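Local structure of purine nucleoside phosphorylase (6BI9) at residues Q84-M89 / M221-E226; G120-K125 / N246-A251; H137-G142 / Y194-G199. The protein probably catalyses the reversible phosphorolysis of purine nucleosides such as inosine and guanosine, releasing the free base and ribose 1-phosphate. One frame throughout, in Å; residues are numbered along the deposited sequence.

Interaction 1. Residues Q84-M89 / M221-E226. With DS7 (1,2,5-trimethyl-1H-pyrrole-3-carboxylic acid), chain G.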
loop_
_atom_site.group_PDB
_atom_site.type_symbol
_atom_site.label_atom_id
_atom_site.label_comp_id
_atom_site.label_asym_id
_atom_site.label_seq_id
_atom_site.Cartn_x
_atom_site.Cartn_y
_atom_site.Cartn_z
ATOM N N GLN A 84 -25.969 -11.239 1.907
ATOM C CA GLN A 84 -26.698 -10.524 0.857
ATOM C C GLN A 84 -26.378 -9.034 0.989
ATOM O O GLN A 84 -26.995 -8.331 1.791
ATOM C CB GLN A 84 -28.199 -10.780 0.978
ATOM C CG GLN A 84 -29.013 -10.349 -0.248
ATOM C CD GLN A 84 -30.501 -10.628 -0.103
ATOM O OE1 GLN A 84 -31.118 -10.287 0.908
ATOM N NE2 GLN A 84 -31.091 -11.234 -1.132
ATOM N N GLY A 85 -25.437 -8.553 0.184
ATOM C CA GLY A 85 -24.870 -7.227 0.389
ATOM C C GLY A 85 -23.462 -7.284 0.952
ATOM O O GLY A 85 -23.249 -7.321 2.172
ATOM N N ARG A 86 -22.485 -7.282 0.062
ATOM C CA ARG A 86 -21.098 -7.513 0.440
ATOM C C ARG A 86 -20.468 -6.250 1.014
ATOM O O ARG A 86 -20.854 -5.130 0.679
ATOM C CB ARG A 86 -20.310 -7.954 -0.783
ATOM C CG ARG A 86 -19.257 -8.979 -0.560
ATOM C CD ARG A 86 -18.875 -9.483 -1.927
ATOM N NE ARG A 86 -17.525 -10.008 -1.996
ATOM C CZ ARG A 86 -17.016 -10.590 -3.073
ATOM N NH1 ARG A 86 -17.747 -10.715 -4.202
ATOM N NH2 ARG A 86 -15.773 -11.043 -3.018
ATOM N N LEU A 87 -19.483 -6.442 1.881
ATOM C CA LEU A 87 -18.686 -5.347 2.413
ATOM C C LEU A 87 -17.376 -5.322 1.648
ATOM O O LEU A 87 -16.675 -6.331 1.627
ATOM C CB LEU A 87 -18.420 -5.560 3.904
ATOM C CG LEU A 87 -19.687 -5.939 4.672
ATOM C CD1 LEU A 87 -19.348 -6.268 6.121
ATOM C CD2 LEU A 87 -20.691 -4.810 4.584
ATOM N N HIS A 88 -17.042 -4.181 1.023
ATOM C CA HIS A 88 -15.798 -4.029 0.273
ATOM C C HIS A 88 -14.871 -3.007 0.929
ATOM O O HIS A 88 -15.322 -1.977 1.434
ATOM C CB HIS A 88 -16.108 -3.603 -1.157
ATOM C CG HIS A 88 -16.809 -4.653 -1.959
ATOM N ND1 HIS A 88 -18.022 -4.431 -2.577
ATOM C CD2 HIS A 88 -16.471 -5.930 -2.242
ATOM C CE1 HIS A 88 -18.384 -5.516 -3.236
ATOM N NE2 HIS A 88 -17.466 -6.445 -3.041
ATOM N N MET A 89 -13.554 -3.277 0.924
ATOM C CA MET A 89 -12.654 -2.367 1.633
ATOM C C MET A 89 -12.568 -0.997 0.948
ATOM O O MET A 89 -12.294 0.011 1.630
ATOM C CB MET A 89 -11.293 -3.049 1.827
ATOM C CG MET A 89 -11.476 -4.289 2.729
ATOM S SD MET A 89 -10.003 -4.975 3.500
ATOM C CE MET A 89 -9.554 -3.796 4.735
ATOM N N MET A 221 -11.364 -6.115 -7.226
ATOM C CA MET A 221 -11.372 -5.260 -6.034
ATOM C C MET A 221 -11.970 -5.931 -4.784
ATOM O O MET A 221 -12.426 -5.223 -3.874
ATOM C CB MET A 221 -12.153 -3.964 -6.303
ATOM C CG MET A 221 -11.785 -3.197 -7.474
ATOM S SD MET A 221 -12.996 -1.834 -7.723
ATOM C CE MET A 221 -12.489 -1.419 -9.375
ATOM N N SER A 222 -12.026 -7.256 -4.717
ATOM C CA SER A 222 -12.714 -7.941 -3.624
ATOM C C SER A 222 -12.020 -9.275 -3.338
ATOM O O SER A 222 -10.922 -9.563 -3.844
ATOM C CB SER A 222 -14.203 -8.164 -3.959
ATOM O OG SER A 222 -14.324 -9.138 -4.985
ATOM N N THR A 223 -12.697 -10.094 -2.520
ATOM C CA THR A 223 -12.455 -11.529 -2.342
ATOM C C THR A 223 -11.216 -11.890 -1.514
ATOM O O THR A 223 -11.340 -12.703 -0.590
ATOM C CB THR A 223 -12.432 -12.202 -3.706
ATOM O OG1 THR A 223 -13.737 -12.040 -4.309
ATOM C CG2 THR A 223 -12.131 -13.699 -3.570
ATOM N N VAL A 224 -10.036 -11.322 -1.803
ATOM C CA VAL A 224 -8.812 -11.716 -1.083
ATOM C C VAL A 224 -8.927 -11.474 0.425
ATOM O O VAL A 224 -8.486 -12.339 1.209
ATOM C CB VAL A 224 -7.592 -11.056 -1.736
ATOM C CG1 VAL A 224 -6.351 -11.109 -0.854
ATOM C CG2 VAL A 224 -7.293 -11.705 -3.097
ATOM N N PRO A 225 -9.506 -10.365 0.922
ATOM C CA PRO A 225 -9.647 -10.223 2.388
ATOM C C PRO A 225 -10.455 -11.340 3.031
ATOM O O PRO A 225 -10.021 -11.906 4.057
ATOM C CB PRO A 225 -10.305 -8.846 2.544
ATOM C CG PRO A 225 -9.840 -8.070 1.262
ATOM C CD PRO A 225 -9.931 -9.136 0.204
ATOM N N GLU A 226 -11.574 -11.724 2.422
ATOM C CA GLU A 226 -12.388 -12.820 2.966
ATOM C C GLU A 226 -11.655 -14.156 2.900
ATOM O O GLU A 226 -11.746 -14.962 3.836
ATOM C CB GLU A 226 -13.732 -12.903 2.223
ATOM C CG GLU A 226 -14.629 -11.726 2.442
ATOM C CD GLU A 226 -14.472 -10.635 1.402
ATOM O OE1 GLU A 226 -13.357 -10.425 0.887
ATOM O OE2 GLU A 226 -15.492 -9.991 1.063
HETATM C C7 DS7 G . -13.273 -4.911 -15.220
HETATM C C4 DS7 G . -10.238 -3.892 -11.083
HETATM C C5 DS7 G . -11.498 -4.290 -13.472
HETATM C C6 DS7 G . -10.525 -3.799 -14.525
HETATM C C3 DS7 G . -11.384 -4.346 -12.047
HETATM C C2 DS7 G . -12.626 -4.880 -11.587
HETATM C C1 DS7 G . -13.443 -5.149 -12.700
HETATM O O DS7 G . -9.319 -3.131 -11.399
HETATM O O1 DS7 G . -10.233 -4.220 -9.885
HETATM N N DS7 G . -12.754 -4.775 -13.864
HETATM C C DS7 G . -14.848 -5.739 -12.730
HETATM O O HOH W 1 -12.608 -5.718 -0.484
#

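Interaction 2. Residues G120-K125 / N246-A251. With DS7 (1,2,5-trimethyl-1H-pyrrole-3-carboxylic acid), chain G.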
loop_
_atom_site.group_PDB
_atom_site.type_symbol
_atom_site.label_atom_id
_atom_site.label_comp_id
_atom_site.label_asym_id
_atom_site.label_seq_id
_atom_site.Cartn_x
_atom_site.Cartn_y
_atom_site.Cartn_z
ATOM N N GLY A 120 -11.594 -8.085 -14.169
ATOM C CA GLY A 120 -11.022 -7.823 -15.496
ATOM C C GLY A 120 -10.005 -8.883 -15.907
ATOM O O GLY A 120 -9.246 -9.401 -15.086
ATOM N N GLY A 121 -10.014 -9.228 -17.201
ATOM C CA GLY A 121 -9.080 -10.208 -17.723
ATOM C C GLY A 121 -7.748 -9.595 -18.117
ATOM O O GLY A 121 -7.704 -8.582 -18.816
ATOM N N ILE A 122 -6.665 -10.234 -17.692
ATOM C CA ILE A 122 -5.302 -9.863 -18.088
ATOM C C ILE A 122 -4.714 -10.874 -19.077
ATOM O O ILE A 122 -4.223 -10.501 -20.143
ATOM C CB ILE A 122 -4.388 -9.721 -16.851
ATOM C CG1 ILE A 122 -4.908 -8.646 -15.877
ATOM C CG2 ILE A 122 -2.968 -9.408 -17.272
ATOM C CD1 ILE A 122 -4.946 -7.207 -16.403
ATOM N N ASN A 123 -4.776 -12.157 -18.741
ATOM C CA ASN A 123 -4.299 -13.220 -19.625
ATOM C C ASN A 123 -4.967 -13.118 -20.994
ATOM O O ASN A 123 -6.181 -12.907 -21.102
ATOM C CB ASN A 123 -4.587 -14.579 -18.964
ATOM C CG ASN A 123 -3.963 -15.762 -19.717
ATOM O OD1 ASN A 123 -4.203 -15.953 -20.898
ATOM N ND2 ASN A 123 -3.167 -16.570 -19.012
ATOM N N ARG A 124 -4.172 -13.254 -22.053
ATOM C CA ARG A 124 -4.739 -13.065 -23.381
ATOM C C ARG A 124 -5.729 -14.159 -23.770
ATOM O O ARG A 124 -6.458 -13.981 -24.746
ATOM C CB ARG A 124 -3.613 -12.950 -24.411
ATOM C CG ARG A 124 -2.840 -11.637 -24.260
ATOM C CD ARG A 124 -1.659 -11.535 -25.213
ATOM N NE ARG A 124 -0.943 -10.269 -25.066
ATOM C CZ ARG A 124 -1.301 -9.121 -25.641
ATOM N NH1 ARG A 124 -2.392 -9.051 -26.409
ATOM N NH2 ARG A 124 -0.565 -8.032 -25.439
ATOM N N LYS A 125 -5.809 -15.268 -23.029
ATOM C CA LYS A 125 -6.775 -16.318 -23.351
ATOM C C LYS A 125 -8.188 -16.038 -22.826
ATOM O O LYS A 125 -9.110 -16.791 -23.168
ATOM C CB LYS A 125 -6.302 -17.663 -22.786
ATOM C CG LYS A 125 -5.018 -18.201 -23.396
ATOM C CD LYS A 125 -4.482 -19.353 -22.558
ATOM C CE LYS A 125 -3.033 -19.678 -22.883
ATOM N NZ LYS A 125 -2.470 -20.696 -21.947
ATOM N N ASN A 246 -11.459 -7.894 -21.419
ATOM C CA ASN A 246 -10.004 -8.085 -21.387
ATOM C C ASN A 246 -9.332 -6.709 -21.394
ATOM O O ASN A 246 -9.379 -5.988 -22.405
ATOM C CB ASN A 246 -9.518 -8.953 -22.553
ATOM C CG ASN A 246 -8.076 -9.338 -22.393
ATOM O OD1 ASN A 246 -7.209 -8.483 -22.507
ATOM N ND2 ASN A 246 -7.800 -10.634 -22.114
ATOM N N SER A 247 -8.715 -6.344 -20.258
ATOM C CA SER A 247 -8.166 -5.011 -20.088
ATOM C C SER A 247 -6.965 -4.766 -20.991
ATOM O O SER A 247 -6.678 -3.612 -21.331
ATOM C CB SER A 247 -7.741 -4.789 -18.620
ATOM O OG SER A 247 -8.755 -5.197 -17.727
ATOM N N ILE A 248 -6.232 -5.828 -21.356
ATOM C CA ILE A 248 -5.075 -5.665 -22.235
ATOM C C ILE A 248 -5.537 -5.344 -23.659
ATOM O O ILE A 248 -5.006 -4.433 -24.304
ATOM C CB ILE A 248 -4.180 -6.925 -22.187
ATOM C CG1 ILE A 248 -3.545 -7.112 -20.802
ATOM C CG2 ILE A 248 -3.070 -6.848 -23.256
ATOM C CD1 ILE A 248 -2.568 -6.007 -20.390
ATOM N N LEU A 249 -6.533 -6.083 -24.170
ATOM C CA LEU A 249 -7.083 -5.743 -25.486
ATOM C C LEU A 249 -7.651 -4.330 -25.481
ATOM O O LEU A 249 -7.442 -3.553 -26.427
ATOM C CB LEU A 249 -8.167 -6.760 -25.898
ATOM C CG LEU A 249 -7.747 -8.089 -26.518
ATOM C CD1 LEU A 249 -8.991 -8.786 -27.050
ATOM C CD2 LEU A 249 -6.738 -7.923 -27.634
ATOM N N ASP A 250 -8.380 -3.979 -24.428
ATOM C CA ASP A 250 -8.973 -2.652 -24.361
ATOM C C ASP A 250 -7.898 -1.568 -24.390
ATOM O O ASP A 250 -8.094 -0.514 -24.998
ATOM C CB ASP A 250 -9.824 -2.533 -23.096
ATOM C CG ASP A 250 -11.086 -3.417 -23.124
ATOM O OD1 ASP A 250 -11.395 -4.031 -24.187
ATOM O OD2 ASP A 250 -11.784 -3.454 -22.077
ATOM N N ALA A 251 -6.745 -1.816 -23.754
ATOM C CA ALA A 251 -5.685 -0.797 -23.778
ATOM C C ALA A 251 -5.083 -0.648 -25.173
ATOM O O ALA A 251 -4.836 0.475 -25.634
ATOM C CB ALA A 251 -4.607 -1.146 -22.741
HETATM C C7 DS7 G . -13.273 -4.911 -15.220
HETATM C C4 DS7 G . -10.238 -3.892 -11.083
HETATM C C5 DS7 G . -11.498 -4.290 -13.472
HETATM C C6 DS7 G . -10.525 -3.799 -14.525
HETATM C C3 DS7 G . -11.384 -4.346 -12.047
HETATM C C2 DS7 G . -12.626 -4.880 -11.587
HETATM C C1 DS7 G . -13.443 -5.149 -12.700
HETATM O O DS7 G . -9.319 -3.131 -11.399
HETATM O O1 DS7 G . -10.233 -4.220 -9.885
HETATM N N DS7 G . -12.754 -4.775 -13.864
HETATM C C DS7 G . -14.848 -5.739 -12.730
#

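Interaction 3. Residues H137-G142 / Y194-G199. With DS7 (1,2,5-trimethyl-1H-pyrrole-3-carboxylic acid), chain G.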
loop_
_atom_site.group_PDB
_atom_site.type_symbol
_atom_site.label_atom_id
_atom_site.label_comp_id
_atom_site.label_asym_id
_atom_site.label_seq_id
_atom_site.Cartn_x
_atom_site.Cartn_y
_atom_site.Cartn_z
ATOM N N HIS A 137 -3.183 -15.999 -5.478
ATOM C CA HIS A 137 -3.397 -14.551 -5.577
ATOM C C HIS A 137 -2.118 -13.734 -5.376
ATOM O O HIS A 137 -1.098 -14.202 -4.844
ATOM C CB HIS A 137 -4.502 -14.041 -4.602
ATOM C CG HIS A 137 -4.184 -14.162 -3.133
ATOM N ND1 HIS A 137 -5.019 -14.818 -2.250
ATOM C CD2 HIS A 137 -3.160 -13.679 -2.391
ATOM C CE1 HIS A 137 -4.519 -14.736 -1.028
ATOM N NE2 HIS A 137 -3.389 -14.060 -1.087
ATOM N N ILE A 138 -2.205 -12.484 -5.819
ATOM C CA ILE A 138 -1.210 -11.451 -5.537
ATOM C C ILE A 138 -1.942 -10.304 -4.827
ATOM O O ILE A 138 -2.799 -9.628 -5.411
ATOM C CB ILE A 138 -0.480 -10.980 -6.800
ATOM C CG1 ILE A 138 0.342 -12.154 -7.375
ATOM C CG2 ILE A 138 0.458 -9.817 -6.471
ATOM C CD1 ILE A 138 0.929 -11.874 -8.687
ATOM N N ASN A 139 -1.599 -10.092 -3.564
ATOM C CA ASN A 139 -2.323 -9.214 -2.620
ATOM C C ASN A 139 -1.570 -7.894 -2.478
ATOM O O ASN A 139 -0.756 -7.726 -1.574
ATOM C CB ASN A 139 -2.437 -9.954 -1.292
ATOM C CG ASN A 139 -3.195 -9.199 -0.228
ATOM O OD1 ASN A 139 -3.807 -8.169 -0.484
ATOM N ND2 ASN A 139 -3.153 -9.742 1.010
ATOM N N PHE A 140 -1.820 -6.945 -3.383
ATOM C CA PHE A 140 -1.056 -5.700 -3.327
ATOM C C PHE A 140 -1.312 -4.944 -2.022
ATOM O O PHE A 140 -0.327 -4.450 -1.432
ATOM C CB PHE A 140 -1.327 -4.845 -4.579
ATOM C CG PHE A 140 -0.693 -5.408 -5.852
ATOM C CD1 PHE A 140 0.669 -5.389 -6.029
ATOM C CD2 PHE A 140 -1.476 -5.940 -6.841
ATOM C CE1 PHE A 140 1.246 -5.913 -7.173
ATOM C CE2 PHE A 140 -0.890 -6.482 -8.004
ATOM C CZ PHE A 140 0.468 -6.444 -8.161
ATOM N N PRO A 141 -2.544 -4.822 -1.514
ATOM C CA PRO A 141 -2.707 -4.210 -0.180
ATOM C C PRO A 141 -1.894 -4.910 0.906
ATOM O O PRO A 141 -1.325 -4.238 1.787
ATOM C CB PRO A 141 -4.222 -4.312 0.073
ATOM C CG PRO A 141 -4.829 -4.240 -1.313
ATOM C CD PRO A 141 -3.866 -5.124 -2.112
ATOM N N GLY A 142 -1.833 -6.235 0.876
ATOM C CA GLY A 142 -1.089 -6.973 1.895
ATOM C C GLY A 142 0.416 -6.757 1.849
ATOM O O GLY A 142 1.076 -6.640 2.896
ATOM N N TYR A 194 -5.290 -14.437 -9.244
ATOM C CA TYR A 194 -6.069 -13.208 -9.036
ATOM C C TYR A 194 -5.238 -12.118 -8.369
ATOM O O TYR A 194 -4.699 -12.332 -7.275
ATOM C CB TYR A 194 -7.270 -13.528 -8.156
ATOM C CG TYR A 194 -8.251 -12.392 -7.813
ATOM C CD1 TYR A 194 -9.435 -12.234 -8.528
ATOM C CD2 TYR A 194 -8.041 -11.522 -6.732
ATOM C CE1 TYR A 194 -10.357 -11.246 -8.214
ATOM C CE2 TYR A 194 -8.981 -10.515 -6.404
ATOM C CZ TYR A 194 -10.123 -10.382 -7.141
ATOM O OH TYR A 194 -11.042 -9.418 -6.823
ATOM N N ALA A 195 -5.150 -10.945 -9.013
ATOM C CA ALA A 195 -4.555 -9.758 -8.393
ATOM C C ALA A 195 -5.634 -8.925 -7.712
ATOM O O ALA A 195 -6.612 -8.525 -8.353
ATOM C CB ALA A 195 -3.839 -8.882 -9.420
ATOM N N PHE A 196 -5.397 -8.569 -6.440
ATOM C CA PHE A 196 -6.287 -7.695 -5.657
ATOM C C PHE A 196 -5.789 -6.246 -5.788
ATOM O O PHE A 196 -4.691 -5.927 -5.300
ATOM C CB PHE A 196 -6.298 -8.184 -4.196
ATOM C CG PHE A 196 -7.164 -7.364 -3.240
ATOM C CD1 PHE A 196 -8.301 -6.667 -3.670
ATOM C CD2 PHE A 196 -6.812 -7.289 -1.877
ATOM C CE1 PHE A 196 -9.067 -5.923 -2.781
ATOM C CE2 PHE A 196 -7.566 -6.537 -0.978
ATOM C CZ PHE A 196 -8.688 -5.837 -1.417
ATOM N N ASN A 197 -6.571 -5.421 -6.522
ATOM C CA ASN A 197 -6.477 -3.954 -6.685
ATOM C C ASN A 197 -7.439 -3.376 -5.654
ATOM O O ASN A 197 -8.647 -3.587 -5.768
ATOM C CB ASN A 197 -6.972 -3.534 -8.107
ATOM C CG ASN A 197 -7.237 -2.006 -8.284
ATOM O OD1 ASN A 197 -6.613 -1.159 -7.655
ATOM N ND2 ASN A 197 -8.183 -1.669 -9.185
ATOM N N GLY A 198 -6.953 -2.604 -4.707
ATOM C CA GLY A 198 -7.840 -2.123 -3.653
ATOM C C GLY A 198 -9.066 -1.391 -4.185
ATOM O O GLY A 198 -10.137 -1.450 -3.569
ATOM N N GLY A 199 -8.916 -0.648 -5.272
ATOM C CA GLY A 199 -10.061 0.069 -5.851
ATOM C C GLY A 199 -10.288 1.447 -5.233
ATOM O O GLY A 199 -9.499 1.917 -4.398
HETATM C C7 DS7 G . -13.273 -4.911 -15.220
HETATM C C4 DS7 G . -10.238 -3.892 -11.083
HETATM C C5 DS7 G . -11.498 -4.290 -13.472
HETATM C C6 DS7 G . -10.525 -3.799 -14.525
HETATM C C3 DS7 G . -11.384 -4.346 -12.047
HETATM C C2 DS7 G . -12.626 -4.880 -11.587
HETATM C C1 DS7 G . -13.443 -5.149 -12.700
HETATM O O DS7 G . -9.319 -3.131 -11.399
HETATM O O1 DS7 G . -10.233 -4.220 -9.885
HETATM N N DS7 G . -12.754 -4.775 -13.864
HETATM C C DS7 G . -14.848 -5.739 -12.730
#

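Interaction 1. Residues Q84-M89 / M221-E226
The guanidinium of Arg86 lies with one face against Ser222, whose CB sits 3.4 Å above the plane near its rim, while Thr223 and Glu226 meet its edge. Through NH2 it donates to Thr223 OG1, 2.6 Å away and almost in the guanidinium plane, although the bond is bent to 136°; the arginine is poorly ordered, which leaves the exact geometry uncertain. The same OG1 is also bonded to Asn117, a residue of strand 112-121. Farther round the edge, Glu226 OE2 stands 3.7 Å from Arg86 NE, a long salt bridge with the carboxylate turned 65° out of the guanidinium plane. The extended run from CG to NE carries the arginine head this far across. The His88 ring approaches Ser222 CB obliquely, CD2 at 3.6 Å. In the conformer described, the Met89 side chain slides past Pro225 in the opposite direction, SD beside CG. A water accepts from Met89 N and donates weakly to Met221 O. The Met221 side chain runs on to the ligand, its CG 3.0 Å from O1 of DS7. Arg86 and His88 of the loop, brought up to Ser222 just before helix 224-232, are consistent with the phosphate-binding pocket of trimeric purine nucleoside phosphorylases.

Interaction 2. Residues G120-K125 / N246-A251
Asn246 leaves its backbone beside Gly121, and its side chain reaches two ways. CB and CG pass close to Gly121 O, CG at 3.7 Å. With CG anti to the backbone N (chi1 -170°), the amide folds over the start of the helix that follows: OD1 accepts from Leu249 N at 3.0 Å, the donor tilted 24° from the carbonyl plane, and more weakly from Ile248 N. ND2 turns the other way, giving a weak bond to Asn123 O at 3.0 Å and another bond to Leu126 O. Asn246 is thus the N-cap of helix 247-253, and it stands where parallel strands 112-121 and 236-246 end side by side, Gly121 bridging to Asn246, at the C-terminal ends of these two strands of the phosphorylase-superfamily domain, beside the bound ligand. There Gly121 O accepts from Ser247 N at 2.8 Å, in the carbonyl plane. Ser247 OG, bonded to Glu203, lies 3.9 Å from C6 of DS7, and Gly120 N comes within 3.5 Å of the ligand nitrogen. Beyond the cap, Ile248 sets CG1 against Ile122 O at 3.5 Å. Its CG2 lies over one face of the Arg124 guanidinium, toward the rim, the two side chains crossing at about a right angle. The poorly ordered Arg124 has its charge partner in Glu252, one residue past the 246-251 segment.

Interaction 3. Residues H137-G142 / Y194-G199
Tyr194 O accepts from Ile138 N at 2.9 Å in a fairly straight bond, the donor tilted 29° from the carbonyl plane; His137 CA adds a C-H contact to the same oxygen. One step along, Ile138 O accepts from Phe196 N at 3.0 Å in a straight bond. This alternation is the ladder of parallel strands, and residues 137-139 and 194-196 run nearly parallel, as short pieces of strands 131-139 and 189-196. Past it, the Asn139 side chain lies beside the Phe196 ring and points the same way, OD1 3.4 Å from CD2 at the ring edge, amide and ring 32° apart. CG of Asn139 anti to its own N (chi1 -178°) places OD1 both there and within reach of Gly142 N, which gives it a weak bond: Asn139 N-caps the short helix 140-143. Pro141, in that helix's first turn, crosses the Phe196 side chain at about a right angle and sets CG 3.6 Å from CE2. The Phe140 ring meets Phe196 O at its edge, CD2 at 3.6 Å, and brings CE2 to Ala195 CB, while Ile138 CG2 lies over one of its faces. Neighbouring subunits join here: Leu143 of the second packs on Phe140 and Pro141, and Glu207 of the third takes a hydrogen bond from Asn139 N. Where the strand runs out, Asn197 turns from the pair toward the ligand, ND2 donating to O of DS7 at 2.9 Å, and more weakly to O1. One N-H appears to be shared between the two carboxylate oxygens, while the bond to Thr201 O probably takes the other and so would keep ND2, rather than OD1, turned toward the anion.

Overall arrangement
Interactions 1 and 3 touch directly: Tyr194 OH comes 3.0 Å from Ser222 O in a probable hydrogen bond, and Phe196 packs on Pro225. Both reach the second subunit. The centre of interaction 2 lies about 21 Å from the centre of the chain, against about 6 Å for interaction 1 and 13 Å for interaction 3, and no other subunit touches it; although mostly buried, it has an exposed arginine at its margin. In each of interactions 2 and 3 two parallel strands of the same sheet meet, and one of them runs into an asparagine-capped helix, whereas interaction 1 joins a loop to a helix start through charged and hydroxyl groups. All three border DS7: through a methionine, through backbone and serine, and through an amide.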